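Local coordinates for protein pyocin S8 (PDB 6W0V) that cleaves DNA as a bacteriocin through its H-N-H nuclease domain, here an engineered variant of that domain bound to its cognate immunity protein, at residues G4-N9 against K40-W45; G15-G20 against Q51-V56; V27-Q32 against Y109-L114; S79-K84 against R91-I96; K84-G89 against V116-M121. The protein carries 1 engineered substitution. All coordinates share one frame; numbering follows the deposited sequence.

Contact 1: G4-N9 against K40-W45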
# COMPACT_ATOMS: atom_id res chain seq x y z
N GLY A 4 7.51 21.75 -5.55
CA GLY A 4 6.58 22.70 -4.96
C GLY A 4 6.63 22.64 -3.46
O GLY A 4 7.43 21.89 -2.92
N VAL A 5 5.77 23.41 -2.83
CA VAL A 5 5.72 23.52 -1.36
C VAL A 5 4.32 23.09 -0.98
O VAL A 5 3.36 23.59 -1.54
CB VAL A 5 6.03 24.95 -0.91
CG1 VAL A 5 5.84 25.11 0.59
CG2 VAL A 5 7.43 25.36 -1.34
N ALA A 6 4.22 22.12 -0.10
CA ALA A 6 2.90 21.66 0.33
C ALA A 6 2.26 22.77 1.15
O ALA A 6 2.95 23.48 1.89
CB ALA A 6 3.00 20.40 1.12
N THR A 7 0.98 22.90 0.96
CA THR A 7 0.17 23.89 1.68
C THR A 7 -1.05 23.16 2.18
O THR A 7 -1.39 22.11 1.60
CB THR A 7 -0.16 25.05 0.74
OG1 THR A 7 -0.92 24.50 -0.34
CG2 THR A 7 1.08 25.73 0.21
N GLY A 8 -1.67 23.69 3.22
CA GLY A 8 -2.98 23.23 3.68
C GLY A 8 -2.85 22.42 4.95
O GLY A 8 -1.72 22.09 5.36
N ASN A 9 -3.99 22.15 5.56
CA ASN A 9 -4.04 21.69 6.96
C ASN A 9 -4.57 20.27 7.02
O ASN A 9 -4.46 19.70 8.09
CB ASN A 9 -4.90 22.63 7.80
CG ASN A 9 -4.24 23.98 7.95
OD1 ASN A 9 -3.02 24.09 7.85
ND2 ASN A 9 -5.04 25.00 8.21
N LYS A 40 6.86 22.37 3.52
CA LYS A 40 8.10 21.73 3.07
C LYS A 40 8.13 21.74 1.55
O LYS A 40 7.05 21.77 0.92
CB LYS A 40 8.19 20.31 3.61
CG LYS A 40 8.23 20.24 5.13
CD LYS A 40 8.45 18.85 5.62
CE LYS A 40 8.65 18.80 7.11
NZ LYS A 40 8.61 17.40 7.60
N GLU A 41 9.34 21.70 1.02
CA GLU A 41 9.57 21.57 -0.43
C GLU A 41 9.43 20.09 -0.76
O GLU A 41 9.90 19.24 0.02
CB GLU A 41 10.95 22.07 -0.85
CG GLU A 41 11.18 21.95 -2.34
CD GLU A 41 12.61 22.10 -2.80
OE1 GLU A 41 12.85 22.88 -3.74
OE2 GLU A 41 13.49 21.42 -2.23
N PHE A 42 8.79 19.82 -1.88
CA PHE A 42 8.73 18.49 -2.51
C PHE A 42 9.33 18.61 -3.89
O PHE A 42 9.08 19.60 -4.56
CB PHE A 42 7.30 17.99 -2.51
CG PHE A 42 6.87 17.85 -1.08
CD1 PHE A 42 7.22 16.73 -0.36
CD2 PHE A 42 6.27 18.91 -0.43
CE1 PHE A 42 6.88 16.63 0.97
CE2 PHE A 42 5.92 18.81 0.90
CZ PHE A 42 6.23 17.67 1.60
N LYS A 43 10.16 17.65 -4.26
CA LYS A 43 10.91 17.73 -5.53
C LYS A 43 10.03 17.21 -6.65
O LYS A 43 10.35 17.43 -7.80
CB LYS A 43 12.20 16.93 -5.41
CG LYS A 43 13.15 17.45 -4.34
CD LYS A 43 13.36 18.93 -4.40
CE LYS A 43 13.83 19.40 -5.76
NZ LYS A 43 15.14 18.81 -6.13
N SER A 44 8.99 16.47 -6.28
CA SER A 44 8.15 15.74 -7.24
C SER A 44 6.94 15.22 -6.49
O SER A 44 6.94 15.21 -5.24
CB SER A 44 8.88 14.61 -7.87
OG SER A 44 9.13 13.62 -6.89
N TRP A 45 5.98 14.74 -7.25
CA TRP A 45 4.82 14.06 -6.65
C TRP A 45 5.33 12.85 -5.87
O TRP A 45 4.90 12.65 -4.73
CB TRP A 45 3.81 13.65 -7.70
CG TRP A 45 2.69 12.96 -7.00
CD1 TRP A 45 2.35 11.64 -7.05
CD2 TRP A 45 1.86 13.56 -6.02
NE1 TRP A 45 1.31 11.41 -6.20
CE2 TRP A 45 0.98 12.56 -5.56
CE3 TRP A 45 1.72 14.87 -5.52
CZ2 TRP A 45 -0.00 12.82 -4.60
CZ3 TRP A 45 0.76 15.11 -4.57
CH2 TRP A 45 -0.10 14.10 -4.12
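Ala6 sets its methyl group against the ring of Phe42, CB standing 3.3 Å from CE2, and this small apolar touch supplements two short strands that hold each other mainly through their backbones. Phe42 keeps CG anti to its carbonyl carbon (chi1 -62°), which brings the CD2 and CE2 side of the ring up to residues 4-6: the backbone N of Ala6 lies in the ring plane at this edge, 3.8 Å from CD2, whereas the methyl comes in obliquely. Gly4 and Phe42 form an antiparallel hydrogen-bonded pair. Gly4 N donates to Phe42 O at 2.8 Å, and Phe42 N returns a nearly straight bond of 2.7 Å to Gly4 O. One step on, Ala6 N reaches Lys40 O at 3.0 Å. Val5 and Glu41, the non-hydrogen-bonded pair between these bonds, turn their side chains to the face away from Phe42. With CG1 opposite its own N (chi1 174°), Val5 lays that methyl 3.6 Å from Lys40 O, while the extended Glu41 passes Gly4 O with CG and carries its carboxylate onward. Lys40 sends its ammonium to Gln36 O instead. On the Phe42 side, Phe48 of helix 45-57 meets the Phe42 ring edge-to-face and also touches Ala6. The result is a two-stranded antiparallel sheet with one face toward solvent and the other packed on helix 45-57 of the DNase domain.

Contact 2: G15-G20 against Q51-V56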
# COMPACT_ATOMS: atom_id res chain seq x y z
N GLY A 15 -9.67 7.47 14.59
CA GLY A 15 -10.02 6.09 14.25
C GLY A 15 -9.43 5.67 12.91
O GLY A 15 -8.34 6.16 12.55
N ASN A 16 -10.14 4.79 12.20
CA ASN A 16 -9.60 4.07 11.03
C ASN A 16 -9.65 5.01 9.83
O ASN A 16 -10.68 5.08 9.13
CB ASN A 16 -10.33 2.76 10.74
CG ASN A 16 -9.55 1.89 9.79
OD1 ASN A 16 -8.80 2.38 8.95
ND2 ASN A 16 -9.71 0.58 9.92
N TRP A 17 -8.56 5.72 9.65
CA TRP A 17 -8.48 6.84 8.70
C TRP A 17 -8.94 6.38 7.32
O TRP A 17 -9.81 7.03 6.72
CB TRP A 17 -7.06 7.37 8.69
CG TRP A 17 -6.78 8.28 7.55
CD1 TRP A 17 -7.56 9.30 7.07
CD2 TRP A 17 -5.60 8.26 6.75
NE1 TRP A 17 -6.94 9.90 6.02
CE2 TRP A 17 -5.74 9.29 5.80
CE3 TRP A 17 -4.45 7.47 6.75
CZ2 TRP A 17 -4.75 9.55 4.85
CZ3 TRP A 17 -3.48 7.73 5.81
CH2 TRP A 17 -3.63 8.76 4.88
N LEU A 18 -8.40 5.27 6.82
CA LEU A 18 -8.61 4.86 5.41
C LEU A 18 -9.87 4.01 5.27
O LEU A 18 -10.19 3.66 4.12
CB LEU A 18 -7.38 4.11 4.91
CG LEU A 18 -6.12 4.95 4.78
CD1 LEU A 18 -5.06 4.20 4.01
CD2 LEU A 18 -6.42 6.29 4.11
N ALA A 19 -10.60 3.74 6.35
CA ALA A 19 -11.91 3.05 6.27
C ALA A 19 -12.76 3.74 5.20
O ALA A 19 -13.39 3.03 4.40
CB ALA A 19 -12.59 3.03 7.61
N GLY A 20 -12.74 5.07 5.17
CA GLY A 20 -13.56 5.89 4.25
C GLY A 20 -12.95 6.02 2.86
O GLY A 20 -13.63 6.57 1.97
N GLN A 51 6.94 11.14 1.34
CA GLN A 51 7.00 11.79 2.66
C GLN A 51 5.64 11.64 3.32
O GLN A 51 5.57 11.52 4.52
CB GLN A 51 7.42 13.24 2.50
CG GLN A 51 8.84 13.35 2.00
CD GLN A 51 9.36 14.74 2.17
OE1 GLN A 51 9.06 15.40 3.17
NE2 GLN A 51 10.11 15.20 1.19
N PHE A 52 4.59 11.65 2.51
CA PHE A 52 3.21 11.47 2.97
C PHE A 52 3.12 10.13 3.69
O PHE A 52 2.75 10.05 4.87
CB PHE A 52 2.30 11.56 1.76
CG PHE A 52 0.85 11.34 2.05
CD1 PHE A 52 0.36 10.06 2.23
CD2 PHE A 52 -0.01 12.41 2.12
CE1 PHE A 52 -0.99 9.87 2.48
CE2 PHE A 52 -1.36 12.22 2.36
CZ PHE A 52 -1.84 10.95 2.54
N TRP A 53 3.49 9.08 2.98
CA TRP A 53 3.32 7.73 3.55
C TRP A 53 4.32 7.52 4.67
O TRP A 53 3.97 6.83 5.62
CB TRP A 53 3.43 6.68 2.47
CG TRP A 53 2.23 6.71 1.61
CD1 TRP A 53 2.18 7.00 0.28
CD2 TRP A 53 0.87 6.54 2.03
NE1 TRP A 53 0.89 6.97 -0.16
CE2 TRP A 53 0.06 6.68 0.89
CE3 TRP A 53 0.25 6.23 3.24
CZ2 TRP A 53 -1.32 6.52 0.92
CZ3 TRP A 53 -1.11 6.08 3.28
CH2 TRP A 53 -1.89 6.23 2.14
N VAL A 54 5.51 8.09 4.57
CA VAL A 54 6.49 8.03 5.68
C VAL A 54 5.85 8.67 6.91
O VAL A 54 5.96 8.13 7.99
CB VAL A 54 7.82 8.70 5.31
CG1 VAL A 54 8.68 8.98 6.53
CG2 VAL A 54 8.56 7.86 4.30
N ALA A 55 5.20 9.81 6.73
CA ALA A 55 4.57 10.53 7.85
C ALA A 55 3.47 9.65 8.43
O ALA A 55 3.35 9.59 9.65
CB ALA A 55 4.05 11.85 7.38
N VAL A 56 2.70 8.99 7.57
CA VAL A 56 1.60 8.10 8.02
C VAL A 56 2.24 7.00 8.85
O VAL A 56 1.78 6.75 9.97
CB VAL A 56 0.79 7.54 6.85
CG1 VAL A 56 -0.17 6.47 7.31
CG2 VAL A 56 0.05 8.64 6.11
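Trp17 drives the far rim of its indole against helix 45-57, ending among Phe52, Trp53 and Val56. Its CB points toward the helix, and with CG opposite the backbone N (chi1 166°) the ring system continues in that direction. On the five-membered side, NE1 turns off to donate to Pro28 O. One face of the indole is taken by the neighbouring Leu18, whose CD2 sits 3.3 Å above the plane of the Trp17 ring, over its centre. Further out, CZ2 of Trp17 approaches CZ of Phe52 at 4.0 Å. CZ3 meets two partners, CG2 of Val56 at 3.7 Å and CZ3 of Trp53 at 3.8 Å. CH2 finishes the run 3.7 Å from CZ of Phe52, which comes from the opposite direction and lies at the indole's edge, near its plane. The six-membered rings of Trp17 and Trp53 are inclined by 45°. Leu18 adds CD1 at the edge of the Trp53 ring, and within the helix CD1 of Phe52 lies over the centre of that same indole. Val116 touches Trp17, Leu18, Phe52 and Trp53 alike. These buried side chains form part of the DNase domain's hydrophobic core, between residues 15-20, helix 45-57 and strand 114-117.

Contact 3: V27-Q32 against Y109-L114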
# COMPACT_ATOMS: atom_id res chain seq x y z
N VAL A 27 -10.95 10.01 1.69
CA VAL A 27 -10.78 10.63 3.03
C VAL A 27 -9.79 11.77 2.90
O VAL A 27 -8.85 11.70 2.11
CB VAL A 27 -10.35 9.61 4.10
CG1 VAL A 27 -11.45 8.60 4.33
CG2 VAL A 27 -9.04 8.93 3.75
N PRO A 28 -9.96 12.81 3.72
CA PRO A 28 -9.02 13.92 3.70
C PRO A 28 -7.69 13.45 4.30
O PRO A 28 -7.59 12.37 4.87
CB PRO A 28 -9.70 14.97 4.57
CG PRO A 28 -10.49 14.15 5.56
CD PRO A 28 -10.98 12.96 4.77
N ILE A 29 -6.68 14.27 4.12
CA ILE A 29 -5.34 14.04 4.72
C ILE A 29 -5.45 14.41 6.18
O ILE A 29 -5.95 15.47 6.52
CB ILE A 29 -4.28 14.88 3.99
CG1 ILE A 29 -4.32 14.64 2.48
CG2 ILE A 29 -2.91 14.64 4.59
CD1 ILE A 29 -4.65 13.21 2.08
N PRO A 30 -5.04 13.52 7.10
CA PRO A 30 -5.09 13.84 8.52
C PRO A 30 -4.26 15.09 8.78
O PRO A 30 -3.17 15.23 8.23
CB PRO A 30 -4.48 12.61 9.19
CG PRO A 30 -4.67 11.51 8.17
CD PRO A 30 -4.50 12.18 6.83
N SER A 31 -4.79 15.97 9.62
CA SER A 31 -4.13 17.24 9.97
C SER A 31 -2.70 16.97 10.47
O SER A 31 -1.81 17.74 10.11
CB SER A 31 -4.94 18.01 10.95
OG SER A 31 -5.22 17.25 12.10
N GLN A 32 -2.48 15.90 11.24
CA GLN A 32 -1.13 15.62 11.81
C GLN A 32 -0.18 15.22 10.67
O GLN A 32 1.03 15.40 10.84
CB GLN A 32 -1.19 14.54 12.89
CG GLN A 32 -1.54 13.16 12.37
CD GLN A 32 -3.02 12.87 12.43
OE1 GLN A 32 -3.85 13.73 12.14
NE2 GLN A 32 -3.35 11.65 12.81
N TYR A 109 0.38 20.08 -4.60
CA TYR A 109 0.87 19.88 -3.22
C TYR A 109 -0.02 20.59 -2.22
O TYR A 109 0.40 20.76 -1.07
CB TYR A 109 2.31 20.35 -3.08
CG TYR A 109 3.25 19.73 -4.06
CD1 TYR A 109 3.59 18.39 -3.96
CD2 TYR A 109 3.80 20.46 -5.10
CE1 TYR A 109 4.48 17.82 -4.85
CE2 TYR A 109 4.69 19.91 -5.99
CZ TYR A 109 5.04 18.57 -5.86
OH TYR A 109 5.91 18.01 -6.74
N ASP A 110 -1.23 20.98 -2.64
CA ASP A 110 -2.18 21.50 -1.64
C ASP A 110 -2.84 20.29 -1.00
O ASP A 110 -3.63 19.58 -1.65
CB ASP A 110 -3.19 22.51 -2.14
CG ASP A 110 -3.90 23.09 -0.93
OD1 ASP A 110 -4.76 22.39 -0.42
OD2 ASP A 110 -3.51 24.19 -0.45
N ILE A 111 -2.51 20.12 0.27
CA ILE A 111 -2.96 18.97 1.08
C ILE A 111 -4.48 18.97 1.14
O ILE A 111 -5.07 17.90 1.15
CB ILE A 111 -2.30 19.05 2.46
CG1 ILE A 111 -0.79 18.92 2.32
CG2 ILE A 111 -2.88 18.01 3.40
CD1 ILE A 111 -0.03 19.49 3.48
N ASP A 112 -5.11 20.14 1.12
CA ASP A 112 -6.59 20.22 1.21
C ASP A 112 -7.20 19.85 -0.14
O ASP A 112 -8.42 19.66 -0.20
CB ASP A 112 -7.02 21.60 1.71
CG ASP A 112 -6.48 21.84 3.10
OD1 ASP A 112 -6.57 20.92 3.92
OD2 ASP A 112 -5.98 22.93 3.35
N ASN A 113 -6.38 19.73 -1.17
CA ASN A 113 -6.82 19.27 -2.51
C ASN A 113 -6.64 17.75 -2.61
O ASN A 113 -6.87 17.20 -3.70
CB ASN A 113 -6.06 19.96 -3.63
CG ASN A 113 -6.71 19.71 -4.97
OD1 ASN A 113 -7.94 19.65 -5.06
ND2 ASN A 113 -5.90 19.53 -5.99
N LEU A 114 -6.23 17.10 -1.53
CA LEU A 114 -5.91 15.66 -1.59
C LEU A 114 -6.96 14.87 -0.83
O LEU A 114 -7.37 15.28 0.25
CB LEU A 114 -4.53 15.40 -1.01
CG LEU A 114 -3.42 16.25 -1.62
CD1 LEU A 114 -2.10 15.92 -0.97
CD2 LEU A 114 -3.35 16.06 -3.13
O HOH W 1 -7.02 16.85 2.85
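Apolar packing with a bridging water joins Ile29, just past strand 27-28, to Ile111 and Leu114, where a 3-10 turn leads into the central strand 114-117 of the three-stranded sheet. The two branches of Ile29 divide the work. CG2 is opposite the backbone N and, together with CB, bears on Ile111; the CB of Ile29 lies 3.5 Å from CG2 of Ile111, a snug fit for two carbons, with the two side chains at about a right angle. CG1, on the other branch (chi1 -54°), runs to Leu114 instead and lies 3.6 Å from its CB, with CD1 following at 3.8 Å from the same Leu114 CB. Beside this packing one water accepts from Ile29 N at 2.9 Å and donates to two carbonyls, Ile111 O at 2.8 Å and Leu114 O at 3.1 Å. Ile111 O also receives Leu114 N within the turn. Phe52 of helix 45-57 touches Ile29, and Phe48 touches Leu114. Val27 and Val116 are bonded backbone to backbone, but two residues on, at Ile29, and two back, at Leu114, the backbones are too far apart for a direct bond. The water bridges them, giving Ile29 N and Leu114 O a partner and Ile111 O a second one.

Contact 4: S79-K84 against R91-I96. Engineered in segment 91-96: Ala95 (natural residue Glu).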
# COMPACT_ATOMS: atom_id res chain seq x y z
N SER A 79 3.32 3.57 -1.17
CA SER A 79 1.86 3.59 -0.99
C SER A 79 1.44 2.22 -0.49
O SER A 79 1.84 1.22 -1.06
CB SER A 79 1.16 3.92 -2.24
OG SER A 79 1.67 5.14 -2.74
N PRO A 80 0.67 2.17 0.60
CA PRO A 80 0.17 0.90 1.07
C PRO A 80 -0.80 0.31 0.04
O PRO A 80 -1.54 1.00 -0.62
CB PRO A 80 -0.54 1.21 2.39
CG PRO A 80 -0.89 2.68 2.28
CD PRO A 80 0.18 3.29 1.40
N PHE A 81 -0.77 -1.00 -0.07
CA PHE A 81 -1.77 -1.74 -0.84
C PHE A 81 -3.10 -1.60 -0.13
O PHE A 81 -3.16 -1.64 1.11
CB PHE A 81 -1.39 -3.20 -0.89
CG PHE A 81 -0.29 -3.47 -1.88
CD1 PHE A 81 1.02 -3.22 -1.55
CD2 PHE A 81 -0.59 -3.94 -3.14
CE1 PHE A 81 2.03 -3.46 -2.47
CE2 PHE A 81 0.41 -4.17 -4.06
CZ PHE A 81 1.72 -3.92 -3.73
N THR A 82 -4.15 -1.50 -0.92
CA THR A 82 -5.52 -1.58 -0.42
C THR A 82 -5.85 -3.05 -0.31
O THR A 82 -5.19 -3.89 -0.93
CB THR A 82 -6.53 -0.90 -1.33
OG1 THR A 82 -6.70 -1.67 -2.52
CG2 THR A 82 -6.09 0.49 -1.72
N PRO A 83 -6.92 -3.39 0.42
CA PRO A 83 -7.47 -4.73 0.32
C PRO A 83 -7.75 -4.98 -1.16
O PRO A 83 -8.06 -4.07 -1.91
CB PRO A 83 -8.75 -4.68 1.16
CG PRO A 83 -8.49 -3.55 2.12
CD PRO A 83 -7.67 -2.53 1.35
N LYS A 84 -7.62 -6.24 -1.55
CA LYS A 84 -7.83 -6.66 -2.94
C LYS A 84 -9.18 -6.14 -3.45
O LYS A 84 -9.23 -5.71 -4.60
CB LYS A 84 -7.78 -8.18 -3.01
CG LYS A 84 -8.06 -8.71 -4.40
CD LYS A 84 -7.88 -10.18 -4.50
CE LYS A 84 -8.32 -10.68 -5.85
NZ LYS A 84 -7.69 -11.98 -6.15
N ARG A 91 -4.08 -1.02 -10.48
CA ARG A 91 -4.06 -0.03 -9.37
C ARG A 91 -4.45 -0.75 -8.09
O ARG A 91 -5.60 -1.17 -7.95
CB ARG A 91 -4.96 1.16 -9.69
CG ARG A 91 -4.50 1.97 -10.90
CD ARG A 91 -3.09 2.54 -10.76
NE ARG A 91 -3.06 3.83 -10.08
CZ ARG A 91 -3.41 4.99 -10.63
NH1 ARG A 91 -3.84 5.04 -11.87
NH2 ARG A 91 -3.33 6.10 -9.91
N ASP A 92 -3.49 -0.90 -7.18
CA ASP A 92 -3.70 -1.71 -5.96
C ASP A 92 -3.25 -0.96 -4.71
O ASP A 92 -3.34 -1.53 -3.62
CB ASP A 92 -2.93 -3.02 -6.09
CG ASP A 92 -1.49 -2.84 -6.52
OD1 ASP A 92 -0.99 -1.71 -6.41
OD2 ASP A 92 -0.90 -3.83 -6.98
N LYS A 93 -2.81 0.28 -4.86
CA LYS A 93 -2.30 1.10 -3.75
C LYS A 93 -3.36 2.13 -3.39
O LYS A 93 -4.09 2.58 -4.30
CB LYS A 93 -1.07 1.91 -4.13
CG LYS A 93 0.01 1.17 -4.86
CD LYS A 93 0.49 0.01 -4.06
CE LYS A 93 1.76 -0.56 -4.64
NZ LYS A 93 1.57 -0.97 -6.05
N TYR A 94 -3.38 2.55 -2.14
CA TYR A 94 -4.11 3.77 -1.76
C TYR A 94 -3.61 4.90 -2.64
O TYR A 94 -2.40 5.08 -2.77
CB TYR A 94 -3.93 4.05 -0.28
CG TYR A 94 -4.83 3.17 0.53
CD1 TYR A 94 -6.19 3.40 0.57
CD2 TYR A 94 -4.32 2.05 1.17
CE1 TYR A 94 -7.03 2.58 1.29
CE2 TYR A 94 -5.15 1.23 1.90
CZ TYR A 94 -6.50 1.49 1.95
OH TYR A 94 -7.33 0.69 2.66
N ALA A 95 -4.56 5.55 -3.28
CA ALA A 95 -4.28 6.65 -4.22
C ALA A 95 -4.43 7.95 -3.44
O ALA A 95 -5.34 8.06 -2.62
CB ALA A 95 -5.21 6.58 -5.38
N ILE A 96 -3.50 8.86 -3.64
CA ILE A 96 -3.69 10.26 -3.19
C ILE A 96 -4.29 10.99 -4.38
O ILE A 96 -3.59 11.13 -5.38
CB ILE A 96 -2.37 10.86 -2.72
CG1 ILE A 96 -1.74 10.02 -1.61
CG2 ILE A 96 -2.59 12.30 -2.31
CD1 ILE A 96 -0.31 10.38 -1.31
O HOH W 2 -0.35 6.84 -2.79
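Phe81 and Lys93 face each other across a single backbone bridge, flanked by two hydrogen bonds. Tyr94 N donates to Pro80 O at 2.8 Å, pointing almost straight down the carbonyl, while Thr82 N reaches Asp92 O at 2.8 Å with the donor tilted 22° from the carbonyl plane. Water extends the backbone link: a molecule donates both to Ser79 OG, at 2.6 Å, and to Tyr94 O. Charge gathers beside the Phe81 ring. Lys93, bent at chi2 (-58°) and again at chi4, lays CE over one face and puts NZ 4.3 Å from the ring centroid, an off-centre cation-pi contact. The same NZ forms a salt bridge to Asp92 OD1 at 2.7 Å, on the syn side of the carboxylate, and another to Asp31 of the immunity protein. Asp92 lies alongside Phe81 and brings OD2 to 3.2 Å from CE2, carboxylate and ring planes being 56° apart. The Phe81-Lys93 backbone bridge leads into strand 95-98, where the engineered Ala95 replaces a natural glutamate; the strand is consistent with the first strand of the His-Me finger of H-N-H nucleases. The immunity protein also takes Ser79 OG through its Glu27 and Phe81 O through its Tyr52. Apolar contacts centre on Tyr94. Thr82 bonds its hydroxyl to Pro83 O, leaving CG2 directly over the ring, 3.5 Å from the centroid of Tyr94. The Pro80 and Tyr94 side chains cross at about a right angle, CG of Pro80 3.7 Å from CD2 of Tyr94, and Pro83 brings CD near the phenolic OH.

Contact 5: K84-G89 against V116-M121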
# COMPACT_ATOMS: atom_id res chain seq x y z
N LYS A 84 -7.62 -6.24 -1.55
CA LYS A 84 -7.83 -6.66 -2.94
C LYS A 84 -9.18 -6.14 -3.45
O LYS A 84 -9.23 -5.71 -4.60
CB LYS A 84 -7.78 -8.18 -3.01
CG LYS A 84 -8.06 -8.71 -4.40
CD LYS A 84 -7.88 -10.18 -4.50
CE LYS A 84 -8.32 -10.68 -5.85
NZ LYS A 84 -7.69 -11.98 -6.15
N ALA A 85 -10.21 -6.17 -2.62
CA ALA A 85 -11.60 -5.82 -2.99
C ALA A 85 -11.63 -4.37 -3.47
O ALA A 85 -12.56 -4.00 -4.21
CB ALA A 85 -12.52 -6.02 -1.82
N GLU A 86 -10.65 -3.57 -3.05
CA GLU A 86 -10.62 -2.11 -3.30
C GLU A 86 -9.63 -1.81 -4.41
O GLU A 86 -9.50 -0.65 -4.78
CB GLU A 86 -10.29 -1.40 -2.00
CG GLU A 86 -11.48 -1.31 -1.07
CD GLU A 86 -12.72 -0.76 -1.73
OE1 GLU A 86 -13.78 -1.38 -1.55
OE2 GLU A 86 -12.63 0.29 -2.44
N GLN A 87 -8.97 -2.82 -4.95
CA GLN A 87 -8.02 -2.64 -6.07
C GLN A 87 -8.81 -2.58 -7.37
O GLN A 87 -9.91 -3.16 -7.45
CB GLN A 87 -7.00 -3.76 -6.07
CG GLN A 87 -6.33 -3.88 -4.72
CD GLN A 87 -5.30 -4.97 -4.63
OE1 GLN A 87 -4.60 -5.08 -3.62
NE2 GLN A 87 -5.18 -5.76 -5.68
N ALA A 88 -8.26 -1.88 -8.35
CA ALA A 88 -8.82 -1.77 -9.71
C ALA A 88 -7.73 -2.16 -10.68
O ALA A 88 -6.91 -1.28 -11.06
CB ALA A 88 -9.33 -0.38 -9.95
N GLY A 89 -7.68 -3.47 -10.95
CA GLY A 89 -6.66 -4.11 -11.80
C GLY A 89 -5.27 -3.71 -11.34
O GLY A 89 -4.95 -3.95 -10.15
N VAL A 116 -7.39 10.58 0.12
CA VAL A 116 -6.89 9.20 -0.10
C VAL A 116 -8.09 8.35 -0.48
O VAL A 116 -9.15 8.46 0.13
CB VAL A 116 -6.11 8.69 1.11
CG1 VAL A 116 -5.67 7.26 0.88
CG2 VAL A 116 -4.92 9.59 1.35
N MET A 117 -7.90 7.58 -1.54
CA MET A 117 -8.97 6.76 -2.14
C MET A 117 -8.39 5.39 -2.42
O MET A 117 -7.20 5.29 -2.71
CB MET A 117 -9.43 7.36 -3.46
CG MET A 117 -9.98 8.74 -3.30
SD MET A 117 -10.61 9.23 -4.88
CE MET A 117 -11.75 10.52 -4.37
N THR A 118 -9.22 4.38 -2.38
CA THR A 118 -8.84 3.09 -2.98
C THR A 118 -8.88 3.27 -4.48
O THR A 118 -9.58 4.15 -4.99
CB THR A 118 -9.81 2.01 -2.53
OG1 THR A 118 -11.08 2.39 -3.04
CG2 THR A 118 -9.81 1.86 -1.02
N PRO A 119 -8.12 2.45 -5.23
CA PRO A 119 -8.19 2.48 -6.69
C PRO A 119 -9.63 2.36 -7.18
O PRO A 119 -9.98 3.03 -8.13
CB PRO A 119 -7.37 1.26 -7.07
CG PRO A 119 -6.33 1.20 -5.99
CD PRO A 119 -7.08 1.55 -4.73
N LYS A 120 -10.42 1.50 -6.54
CA LYS A 120 -11.82 1.24 -6.93
C LYS A 120 -12.58 2.56 -6.91
O LYS A 120 -13.32 2.83 -7.86
CB LYS A 120 -12.46 0.22 -5.99
CG LYS A 120 -13.88 -0.17 -6.35
CD LYS A 120 -14.53 -1.04 -5.30
CE LYS A 120 -16.04 -1.05 -5.39
NZ LYS A 120 -16.62 0.32 -5.29
N MET A 121 -12.41 3.35 -5.85
CA MET A 121 -13.08 4.66 -5.74
C MET A 121 -12.39 5.64 -6.69
O MET A 121 -13.10 6.38 -7.39
CB MET A 121 -13.01 5.21 -4.31
CG MET A 121 -14.03 4.58 -3.38
SD MET A 121 -15.65 4.35 -4.16
CE MET A 121 -15.97 5.99 -4.79
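Thr118 donates a hydrogen bond from OG1 to Glu86 OE2 at 2.7 Å, using the anti lone pair of that carboxylate oxygen. The same OG1 accepts from Met121 N at 3.3 Å, so the one hydroxyl accepts from the helix start and donates to the carboxylate; with OG1 held between its own N and carbonyl carbon (chi1 63°), Thr118 can serve both. Glu86 grips the helix start a second time, its O accepting from Lys120 N at 2.9 Å with the donor tilted 32° out of the carbonyl plane. Lys120 NZ remains 4.9 Å from Glu86 OE2, not in contact, though the opposite charges probably attract. Packing surrounds these bonds. The Glu86 chain is bent at chi2, bringing its carboxylate back over Thr118, and its CB lies 3.4 Å from CG2 of Thr118. Pro119 rests its CD 3.3 Å from Glu86 O, and its CB meets Ala88 CB at 3.9 Å. The aliphatic part of Lys120 runs past Glu86, with CD approaching Ala85 O. Asp48 of the immunity protein accepts from Lys84 N. Thr118 is the N-cap of helix 119-122, and the strand leading directly into a capped helix is consistent with the second strand and the helix of the His-Me finger.

Overall arrangement
The five contacts form a chain of touching units across the domain, from contact 1 at one side to contact 5 at the other, their centres about 25 Å apart. Contact 2 lies near the middle and packs on all the rest; contact 3 is about 10 Å from it, centre to centre. Contacts 4 and 5 have centres only about 6 Å apart, share Lys84, and are joined by a backbone bond from Ala95 to Met117 between neighbouring strands. These two probably include the strands and helix of the His-Me finger, with the engineered Ala95 in one of them, and both meet the immunity protein, which does not touch the segments of contacts 1 to 3.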